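Side-chain contacts in NAD(P)H-flavin oxidoreductase (Agrobacterium tumefaciens str. C58, PDB 2FRE), which probably uses NAD(P)H to reduce its bound FMN and then passes the electrons on, as a dimeric flavoprotein of the nitroreductase family: residues R7-P12 / L16-W21; H44-A49 / A114-F119; V71-E76 / E145-P150. All blocks are in the same frame, centred on the assembly; numbering follows the deposited sequence.

From the N terminus, contact 1 comes first and closes a very short loop: strand 7-8 and Ser9 lie against helix 16-19 and the residues just after it, with three residues between the segments. That loop is complete before contact 2 opens. Contact 2 brings the loop after helix 33-44 to the long helix 110-127, and before it closes, contact 3 has opened on segment 71-76, between helices 67-72 and 76-82, to close at the end of helix 140-146; these two therefore cross along the chain. Contacts 1 and 2 touch where Arg20 and Phe17 pack on Phe119. Contact 3 lies on the opposite side of the chain's centre from contact 1. All three also meet the second subunit.

Contact 1. Residues R7-P12 / L16-W21; sequences RQSEYP and LFLDRW. With FMN (flavin mononucleotide), chain C.
Arg7 reaches across to the end of helix 16-19 and spends one nitrogen, NH1, on two backbone carbonyls. Both hydrogen bonds are bent: NH1 to Leu18 O is 2.9 Å, with the donor well above that carbonyl's plane, and NH1 to Arg20 O is also 2.9 Å. The side chain of Arg7, extended from CG to NE, carries the guanidinium that far, and the two bonds hold its rotation.

Fixed this way, Arg7 presents its NH2 to the FMN phosphate, 2.8 Å from O1P. Arg20 grips the same phosphate with two nitrogens: NH2 lies 2.9 Å from O1P, and NH1 makes a nearly straight bond to O2P (171°). Both arginines converge on the phosphate, whose negative charge probably offsets theirs. Trp21 adds a carbon contact, CB lying 3.3 Å from O3P.

Apolar contact is slighter: Leu18 CD1 lies 4.2 Å from Ser9 CB. The same methyl also rests against Arg7 O, 3.7 Å away.

This is the phosphate end of the flavin pocket, with Ser181 O taking Arg7 NE. Strand 7-8 pairs with strand 3-4, Leu18 and Arg7 pack on Trp45 of the second subunit, and Arg20 rests on Phe119 of helix 110-127.

Contact 2. Residues H44-A49 / A114-F119; sequences HWAPSA and AGAAWF. With FMN (flavin mononucleotide), chain D.
Ala46 sets its methyl against Ala116 and Ala117, where the loop leaving helix 33-44 passes the long helix 110-127 of the nitroreductase fold, in which FMN sits at the dimer interface.

The packing across this contact is apolar, with no hydrogen bond between the segments. Ala46 CB points at the helix and settles over the peptide joining the two helix alanines: it is 3.6 Å from Ala117 CA and 3.9 Å from Ala116 C. The methyls flank one another less tightly, Ala46 CB lying 4.0 Å from Ala117 CB and 4.3 Å from Ala116 CB. The small side chains are consistent with the close spacing of loop and helix, Ala46 CA being 5.1 Å from Ala117 CA. Trp55 of strand 55-61 packs on both Ala46 and Ala117.

Polar links lead to the second subunit. Trp45 O accepts hydrogen bonds from Arg20 and Arg183 of that subunit, and Arg7 of that subunit binds this FMN as well.

Beyond Ala46 the loop runs along the flavin. Pro47 CB approaches the ribityl O3' to 3.3 Å, and Ser48 O passes close to C2'. Ala49 N is hydrogen-bonded to Asp113 OD2 of helix 110-127, which ties the loop to the helix a second time. Ala49 CB lies over one face of the isoalloxazine at its dimethyl end, 3.6 Å from FMN C7.

Contact 3. Residues V71-E76 / E145-P150; sequences VELLME and EKLDIP
Leu73 and Leu147 meet without any flat group between them: no ring, amide or guanidinium takes part across this contact, which is made wholly of aliphatic carbon. A ring near by is Phe90 of strand 87-98, on which Leu147 rests.

The two leucines reach toward each other tip to tip. A single methyl of Leu73, CD1, fits against the whole fork of its partner, 4.0 Å from Leu147 CG and 4.1 Å from each of Leu147 CD1 and Leu147 CD2. Leu73 has its CG anti to the carbonyl carbon (chi1 -72°) and CD1 extended away from the backbone (chi2 173°), which lets it span the gap between backbones that stay well apart; the closest pair of CA atoms, Leu73 CA and Lys146 CA, is 8.8 Å apart.

Leu73 CD2, the other methyl, brushes the stem of Lys146 at 4.4 Å from CG. There the lysine chain turns off, bent at chi2, and its ammonium heads away from the contact. Glu72 OE2 remains 6.8 Å from Lys146 NZ, so any attraction between the two charges is at long range.

Segment 145-150 holds the end of helix 140-146, and segment 71-76 leads from helix 67-72 into helix 76-82. Leu147 is the first residue to leave its helix, and Asp148 after it has left-handed backbone angles; Met75, a selenomethionine, takes the N-cap position of helix 76-82. Leu73 also packs on Arg142 and Ile143 of helix 140-146, both segments lean on strand 87-98, and Leu147 touches Gly193 of the second subunit.

Contact 1. Residues R7-P12 / L16-W21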
# COMPACT_ATOMS: atom_id res chain seq x y z
N ARG A 7 9.19 -17.58 8.00
CA ARG A 7 8.66 -17.52 6.64
C ARG A 7 9.77 -17.77 5.63
O ARG A 7 10.92 -17.43 5.85
CB ARG A 7 8.04 -16.15 6.35
CG ARG A 7 6.83 -15.82 7.15
CD ARG A 7 6.54 -14.31 7.11
NE ARG A 7 5.15 -14.02 7.47
CZ ARG A 7 4.62 -12.80 7.58
NH1 ARG A 7 5.36 -11.71 7.42
NH2 ARG A 7 3.33 -12.67 7.85
N GLN A 8 9.38 -18.34 4.50
CA GLN A 8 10.29 -18.63 3.44
C GLN A 8 9.69 -18.08 2.16
O GLN A 8 8.54 -18.33 1.83
CB GLN A 8 10.50 -20.14 3.29
CG GLN A 8 11.55 -20.46 2.24
CD GLN A 8 11.82 -21.94 2.07
OE1 GLN A 8 11.29 -22.58 1.15
NE2 GLN A 8 12.67 -22.48 2.91
N SER A 9 10.48 -17.32 1.45
CA SER A 9 10.00 -16.72 0.22
C SER A 9 10.53 -17.61 -0.88
O SER A 9 11.53 -18.32 -0.69
CB SER A 9 10.58 -15.34 0.06
OG SER A 9 11.98 -15.46 -0.15
N GLU A 10 9.90 -17.57 -2.04
CA GLU A 10 10.36 -18.36 -3.19
C GLU A 10 11.55 -17.69 -3.90
O GLU A 10 12.34 -18.37 -4.57
CB GLU A 10 9.21 -18.58 -4.14
CG GLU A 10 8.03 -19.31 -3.51
CD GLU A 10 6.76 -19.18 -4.33
OE1 GLU A 10 5.85 -18.44 -3.89
OE2 GLU A 10 6.71 -19.81 -5.41
N TYR A 11 11.68 -16.37 -3.75
CA TYR A 11 12.73 -15.54 -4.39
C TYR A 11 13.47 -14.71 -3.35
O TYR A 11 12.96 -14.55 -2.23
CB TYR A 11 12.06 -14.66 -5.45
CG TYR A 11 11.41 -15.53 -6.48
CD1 TYR A 11 12.15 -16.04 -7.54
CD2 TYR A 11 10.09 -15.93 -6.36
CE1 TYR A 11 11.58 -16.88 -8.46
CE2 TYR A 11 9.51 -16.75 -7.30
CZ TYR A 11 10.25 -17.23 -8.33
OH TYR A 11 9.67 -18.08 -9.25
N PRO A 12 14.68 -14.18 -3.68
CA PRO A 12 15.48 -13.47 -2.66
C PRO A 12 14.95 -12.06 -2.29
O PRO A 12 15.64 -11.06 -2.47
CB PRO A 12 16.84 -13.35 -3.33
CG PRO A 12 16.50 -13.25 -4.79
CD PRO A 12 15.37 -14.22 -4.98
N LEU A 16 13.08 -7.65 5.10
CA LEU A 16 12.09 -6.72 5.64
C LEU A 16 10.66 -7.15 5.27
O LEU A 16 9.74 -6.98 6.07
CB LEU A 16 12.36 -5.30 5.17
CG LEU A 16 13.64 -4.63 5.69
CD1 LEU A 16 13.99 -3.40 4.85
CD2 LEU A 16 13.55 -4.26 7.16
N PHE A 17 10.47 -7.70 4.08
CA PHE A 17 9.10 -8.08 3.66
C PHE A 17 8.56 -9.31 4.38
O PHE A 17 7.34 -9.47 4.50
CB PHE A 17 9.08 -8.28 2.14
CG PHE A 17 9.35 -7.02 1.40
CD1 PHE A 17 8.37 -6.02 1.35
CD2 PHE A 17 10.55 -6.81 0.76
CE1 PHE A 17 8.60 -4.85 0.67
CE2 PHE A 17 10.78 -5.62 0.08
CZ PHE A 17 9.80 -4.66 0.04
N LEU A 18 9.44 -10.17 4.88
CA LEU A 18 9.05 -11.30 5.72
C LEU A 18 8.99 -10.94 7.21
O LEU A 18 8.21 -11.54 7.96
CB LEU A 18 10.03 -12.46 5.51
CG LEU A 18 10.23 -12.92 4.06
CD1 LEU A 18 11.15 -14.17 4.02
CD2 LEU A 18 8.92 -13.26 3.42
N ASP A 19 9.86 -10.03 7.64
CA ASP A 19 9.97 -9.63 9.05
C ASP A 19 8.82 -8.76 9.50
O ASP A 19 8.47 -8.79 10.68
CB ASP A 19 11.31 -8.92 9.31
CG ASP A 19 12.47 -9.86 9.23
OD1 ASP A 19 12.27 -11.08 9.38
OD2 ASP A 19 13.59 -9.39 9.00
N ARG A 20 8.23 -7.99 8.59
CA ARG A 20 7.03 -7.22 8.94
C ARG A 20 5.84 -8.16 9.13
O ARG A 20 5.51 -8.92 8.23
CB ARG A 20 6.67 -6.22 7.86
CG ARG A 20 5.42 -5.40 8.15
CD ARG A 20 4.58 -5.19 6.94
NE ARG A 20 4.18 -6.41 6.25
CZ ARG A 20 3.24 -7.25 6.66
NH1 ARG A 20 2.57 -7.05 7.78
NH2 ARG A 20 2.98 -8.33 5.93
N TRP A 21 5.19 -8.09 10.29
CA TRP A 21 4.00 -8.91 10.54
C TRP A 21 3.10 -8.29 11.57
O TRP A 21 3.42 -7.24 12.12
CB TRP A 21 4.36 -10.34 10.92
CG TRP A 21 4.93 -10.57 12.28
CD1 TRP A 21 6.13 -10.12 12.75
CD2 TRP A 21 4.38 -11.38 13.31
NE1 TRP A 21 6.35 -10.57 14.02
CE2 TRP A 21 5.29 -11.36 14.40
CE3 TRP A 21 3.20 -12.13 13.44
CZ2 TRP A 21 5.06 -12.06 15.56
CZ3 TRP A 21 2.97 -12.81 14.61
CH2 TRP A 21 3.89 -12.77 15.66
N1 FMN C . -6.54 -8.60 12.08
C2 FMN C . -7.42 -8.77 13.15
O2 FMN C . -7.10 -9.48 14.11
N3 FMN C . -8.66 -8.16 13.15
C4 FMN C . -9.07 -7.36 12.12
O4 FMN C . -10.09 -6.65 12.25
C4A FMN C . -8.18 -7.19 11.04
N5 FMN C . -8.54 -6.39 9.96
C5A FMN C . -7.63 -6.17 8.95
C6 FMN C . -7.99 -5.34 7.90
C7 FMN C . -7.10 -5.09 6.87
C7M FMN C . -7.36 -3.83 6.09
C8 FMN C . -5.84 -5.69 6.86
C8M FMN C . -4.69 -5.04 6.11
C9 FMN C . -5.47 -6.52 7.91
C9A FMN C . -6.38 -6.78 8.95
N10 FMN C . -6.03 -7.62 9.98
C10 FMN C . -6.92 -7.80 11.03
C1' FMN C . -4.73 -8.38 9.97
C2' FMN C . -4.56 -9.37 8.82
O2' FMN C . -5.24 -10.60 9.07
C3' FMN C . -3.08 -9.61 8.55
O3' FMN C . -2.48 -8.40 8.10
C4' FMN C . -2.88 -10.73 7.55
O4' FMN C . -3.31 -11.97 8.09
C5' FMN C . -1.43 -10.88 7.09
O5' FMN C . -0.57 -11.16 8.19
P FMN C . 0.70 -10.23 8.51
O1P FMN C . 1.70 -10.46 7.40
O2P FMN C . 0.27 -8.77 8.50
O3P FMN C . 1.20 -10.65 9.87

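Contact 2. Residues H44-A49 / A114-F119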
# COMPACT_ATOMS: atom_id res chain seq x y z
N HIS A 44 2.98 9.37 4.70
CA HIS A 44 2.57 10.50 3.87
C HIS A 44 3.50 10.76 2.68
O HIS A 44 3.19 11.59 1.81
CB HIS A 44 2.36 11.76 4.76
CG HIS A 44 3.41 12.83 4.62
ND1 HIS A 44 3.10 14.13 4.28
CD2 HIS A 44 4.75 12.81 4.82
CE1 HIS A 44 4.21 14.86 4.27
NE2 HIS A 44 5.22 14.08 4.57
N TRP A 45 4.65 10.07 2.66
CA TRP A 45 5.54 10.06 1.49
C TRP A 45 5.16 9.04 0.41
O TRP A 45 5.87 8.90 -0.60
CB TRP A 45 7.01 9.88 1.91
CG TRP A 45 7.62 11.16 2.26
CD1 TRP A 45 7.90 11.63 3.50
CD2 TRP A 45 8.00 12.18 1.34
NE1 TRP A 45 8.45 12.88 3.42
CE2 TRP A 45 8.52 13.25 2.10
CE3 TRP A 45 7.97 12.29 -0.06
CZ2 TRP A 45 8.99 14.41 1.51
CZ3 TRP A 45 8.43 13.46 -0.64
CH2 TRP A 45 8.94 14.50 0.15
N ALA A 46 4.03 8.36 0.58
CA ALA A 46 3.61 7.36 -0.38
C ALA A 46 3.26 7.99 -1.72
O ALA A 46 2.89 9.16 -1.78
CB ALA A 46 2.43 6.55 0.17
N PRO A 47 3.35 7.20 -2.81
CA PRO A 47 2.85 7.72 -4.07
C PRO A 47 1.33 7.70 -4.10
O PRO A 47 0.69 6.94 -3.33
CB PRO A 47 3.41 6.76 -5.10
CG PRO A 47 3.43 5.42 -4.33
CD PRO A 47 3.85 5.81 -2.94
N SER A 48 0.76 8.52 -4.98
CA SER A 48 -0.67 8.57 -5.17
C SER A 48 -0.95 9.16 -6.54
O SER A 48 -0.18 9.96 -7.04
CB SER A 48 -1.36 9.42 -4.10
OG SER A 48 -0.86 10.75 -4.08
N ALA A 49 -2.07 8.78 -7.12
CA ALA A 49 -2.49 9.36 -8.39
C ALA A 49 -2.50 10.89 -8.28
O ALA A 49 -3.01 11.48 -7.32
CB ALA A 49 -3.86 8.85 -8.83
N ALA A 114 -4.39 5.09 -0.33
CA ALA A 114 -4.39 4.94 1.12
C ALA A 114 -3.69 3.65 1.60
O ALA A 114 -2.99 3.66 2.60
CB ALA A 114 -5.83 5.01 1.66
N GLY A 115 -3.87 2.56 0.86
CA GLY A 115 -3.20 1.28 1.14
C GLY A 115 -1.69 1.34 1.01
O GLY A 115 -0.96 0.77 1.83
N ALA A 116 -1.22 2.04 -0.03
CA ALA A 116 0.20 2.34 -0.17
C ALA A 116 0.75 3.11 1.04
O ALA A 116 1.82 2.81 1.55
CB ALA A 116 0.47 3.09 -1.47
N ALA A 117 0.02 4.13 1.49
CA ALA A 117 0.39 4.88 2.69
C ALA A 117 0.39 3.97 3.94
O ALA A 117 1.27 4.06 4.80
CB ALA A 117 -0.55 6.04 2.86
N TRP A 118 -0.61 3.10 4.04
CA TRP A 118 -0.67 2.16 5.14
C TRP A 118 0.51 1.19 5.15
O TRP A 118 1.09 0.97 6.22
CB TRP A 118 -2.01 1.43 5.14
CG TRP A 118 -1.97 -0.03 5.44
CD1 TRP A 118 -2.29 -1.04 4.58
CD2 TRP A 118 -1.67 -0.65 6.70
NE1 TRP A 118 -2.18 -2.27 5.23
CE2 TRP A 118 -1.79 -2.05 6.52
CE3 TRP A 118 -1.28 -0.16 7.95
CZ2 TRP A 118 -1.54 -2.96 7.55
CZ3 TRP A 118 -1.03 -1.07 8.99
CH2 TRP A 118 -1.16 -2.47 8.77
N PHE A 119 0.89 0.64 4.00
CA PHE A 119 2.07 -0.24 3.99
C PHE A 119 3.30 0.54 4.44
O PHE A 119 4.13 0.03 5.19
CB PHE A 119 2.36 -0.92 2.66
CG PHE A 119 3.40 -1.95 2.78
CD1 PHE A 119 3.08 -3.22 3.21
CD2 PHE A 119 4.74 -1.62 2.62
CE1 PHE A 119 4.07 -4.18 3.42
CE2 PHE A 119 5.73 -2.56 2.82
CZ PHE A 119 5.41 -3.84 3.22
N1 FMN D . 2.06 9.10 -13.40
C2 FMN D . 1.85 9.41 -14.73
O2 FMN D . 2.77 9.95 -15.34
N3 FMN D . 0.69 9.07 -15.37
C4 FMN D . -0.32 8.44 -14.68
O4 FMN D . -1.24 7.88 -15.29
C4A FMN D . -0.12 8.15 -13.33
N5 FMN D . -1.11 7.51 -12.60
C5A FMN D . -0.87 7.16 -11.28
C6 FMN D . -1.85 6.48 -10.57
C7 FMN D . -1.64 6.10 -9.24
C7M FMN D . -2.49 4.97 -8.73
C8 FMN D . -0.43 6.40 -8.62
C8M FMN D . 0.08 5.56 -7.46
C9 FMN D . 0.54 7.09 -9.33
C9A FMN D . 0.31 7.48 -10.65
N10 FMN D . 1.29 8.17 -11.34
C10 FMN D . 1.07 8.47 -12.69
C1' FMN D . 2.42 8.83 -10.61
C2' FMN D . 2.11 9.79 -9.45
O2' FMN D . 1.85 11.11 -9.96
C3' FMN D . 3.30 9.85 -8.50
O3' FMN D . 3.48 8.58 -7.90
C4' FMN D . 3.13 10.96 -7.43
O4' FMN D . 3.20 12.26 -8.04
C5' FMN D . 4.15 10.92 -6.33
O5' FMN D . 5.44 10.91 -6.87
P FMN D . 6.54 9.79 -6.54
O1P FMN D . 7.00 9.92 -5.13
O2P FMN D . 5.88 8.45 -6.78
O3P FMN D . 7.73 10.01 -7.42

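Contact 3. Residues V71-E76 / E145-P150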
# COMPACT_ATOMS: atom_id res chain seq x y z
N VAL A 71 -10.46 2.98 21.64
CA VAL A 71 -10.64 1.55 21.91
C VAL A 71 -12.08 1.09 21.62
O VAL A 71 -12.30 0.05 20.99
CB VAL A 71 -10.29 1.19 23.36
CG1 VAL A 71 -10.70 -0.23 23.67
CG2 VAL A 71 -8.78 1.39 23.63
N GLU A 72 -13.07 1.87 22.05
CA GLU A 72 -14.45 1.38 21.99
C GLU A 72 -15.04 1.51 20.60
O GLU A 72 -16.12 0.97 20.34
CB GLU A 72 -15.32 2.05 23.06
CG GLU A 72 -15.74 3.45 22.75
CD GLU A 72 -16.45 4.12 23.92
OE1 GLU A 72 -17.44 3.55 24.46
OE2 GLU A 72 -16.01 5.23 24.28
N LEU A 73 -14.32 2.21 19.70
CA LEU A 73 -14.63 2.31 18.28
C LEU A 73 -14.19 1.06 17.50
O LEU A 73 -14.54 0.90 16.33
CB LEU A 73 -14.00 3.55 17.66
CG LEU A 73 -14.64 4.89 18.06
CD1 LEU A 73 -13.81 6.05 17.52
CD2 LEU A 73 -16.06 4.97 17.58
N LEU A 74 -13.45 0.18 18.15
CA LEU A 74 -13.15 -1.14 17.60
C LEU A 74 -14.21 -2.12 18.09
O LEU A 74 -14.79 -1.93 19.17
CB LEU A 74 -11.79 -1.64 18.09
CG LEU A 74 -10.66 -0.61 18.11
CD1 LEU A 74 -9.42 -1.21 18.76
CD2 LEU A 74 -10.41 -0.13 16.71
N MSE A 75 -14.43 -3.17 17.30
CA MSE A 75 -15.29 -4.26 17.74
C MSE A 75 -14.65 -5.04 18.87
O MSE A 75 -13.43 -5.00 19.05
CB MSE A 75 -15.65 -5.17 16.57
CG MSE A 75 -16.52 -4.45 15.59
SE MSE A 75 -16.99 -5.48 14.02
CE MSE A 75 -18.12 -4.08 13.10
N GLU A 76 -15.51 -5.70 19.66
CA GLU A 76 -15.15 -6.32 20.94
C GLU A 76 -13.95 -7.24 20.81
O GLU A 76 -13.04 -7.21 21.64
CB GLU A 76 -16.35 -7.09 21.51
CG GLU A 76 -16.03 -8.01 22.70
CD GLU A 76 -17.28 -8.66 23.32
OE1 GLU A 76 -17.14 -9.31 24.39
OE2 GLU A 76 -18.39 -8.51 22.76
N GLU A 145 -18.77 9.75 13.02
CA GLU A 145 -19.53 10.65 13.88
C GLU A 145 -18.67 11.14 15.05
O GLU A 145 -18.59 12.34 15.29
CB GLU A 145 -20.76 9.93 14.42
CG GLU A 145 -21.69 10.81 15.22
CD GLU A 145 -22.21 12.00 14.42
OE1 GLU A 145 -22.40 11.86 13.18
OE2 GLU A 145 -22.41 13.08 15.03
N LYS A 146 -18.04 10.22 15.77
CA LYS A 146 -17.30 10.56 16.99
C LYS A 146 -15.99 11.31 16.73
O LYS A 146 -15.53 12.07 17.59
CB LYS A 146 -17.02 9.31 17.84
CG LYS A 146 -18.24 8.65 18.45
CD LYS A 146 -18.82 9.42 19.65
CE LYS A 146 -19.77 8.51 20.45
NZ LYS A 146 -20.68 9.22 21.39
N LEU A 147 -15.36 11.08 15.58
CA LEU A 147 -14.07 11.71 15.27
C LEU A 147 -14.20 12.87 14.29
O LEU A 147 -13.19 13.39 13.81
CB LEU A 147 -13.05 10.67 14.76
CG LEU A 147 -12.77 9.49 15.72
CD1 LEU A 147 -11.65 8.66 15.22
CD2 LEU A 147 -12.46 9.95 17.17
N ASP A 148 -15.43 13.28 14.01
CA ASP A 148 -15.72 14.47 13.20
C ASP A 148 -15.14 14.35 11.80
O ASP A 148 -14.55 15.30 11.29
CB ASP A 148 -15.18 15.74 13.87
CG ASP A 148 -15.78 15.99 15.23
OD1 ASP A 148 -16.99 15.73 15.39
OD2 ASP A 148 -15.03 16.44 16.14
N ILE A 149 -15.31 13.19 11.19
CA ILE A 149 -14.81 13.01 9.85
C ILE A 149 -15.81 13.67 8.91
O ILE A 149 -17.00 13.37 8.99
CB ILE A 149 -14.61 11.53 9.54
CG1 ILE A 149 -13.49 11.00 10.45
CG2 ILE A 149 -14.29 11.33 8.03
CD1 ILE A 149 -13.41 9.53 10.51
N PRO A 150 -15.33 14.56 8.02
CA PRO A 150 -16.23 15.30 7.14
C PRO A 150 -16.79 14.42 6.04
O PRO A 150 -16.27 13.33 5.81
CB PRO A 150 -15.34 16.39 6.52
CG PRO A 150 -14.01 16.28 7.23
CD PRO A 150 -13.92 14.93 7.77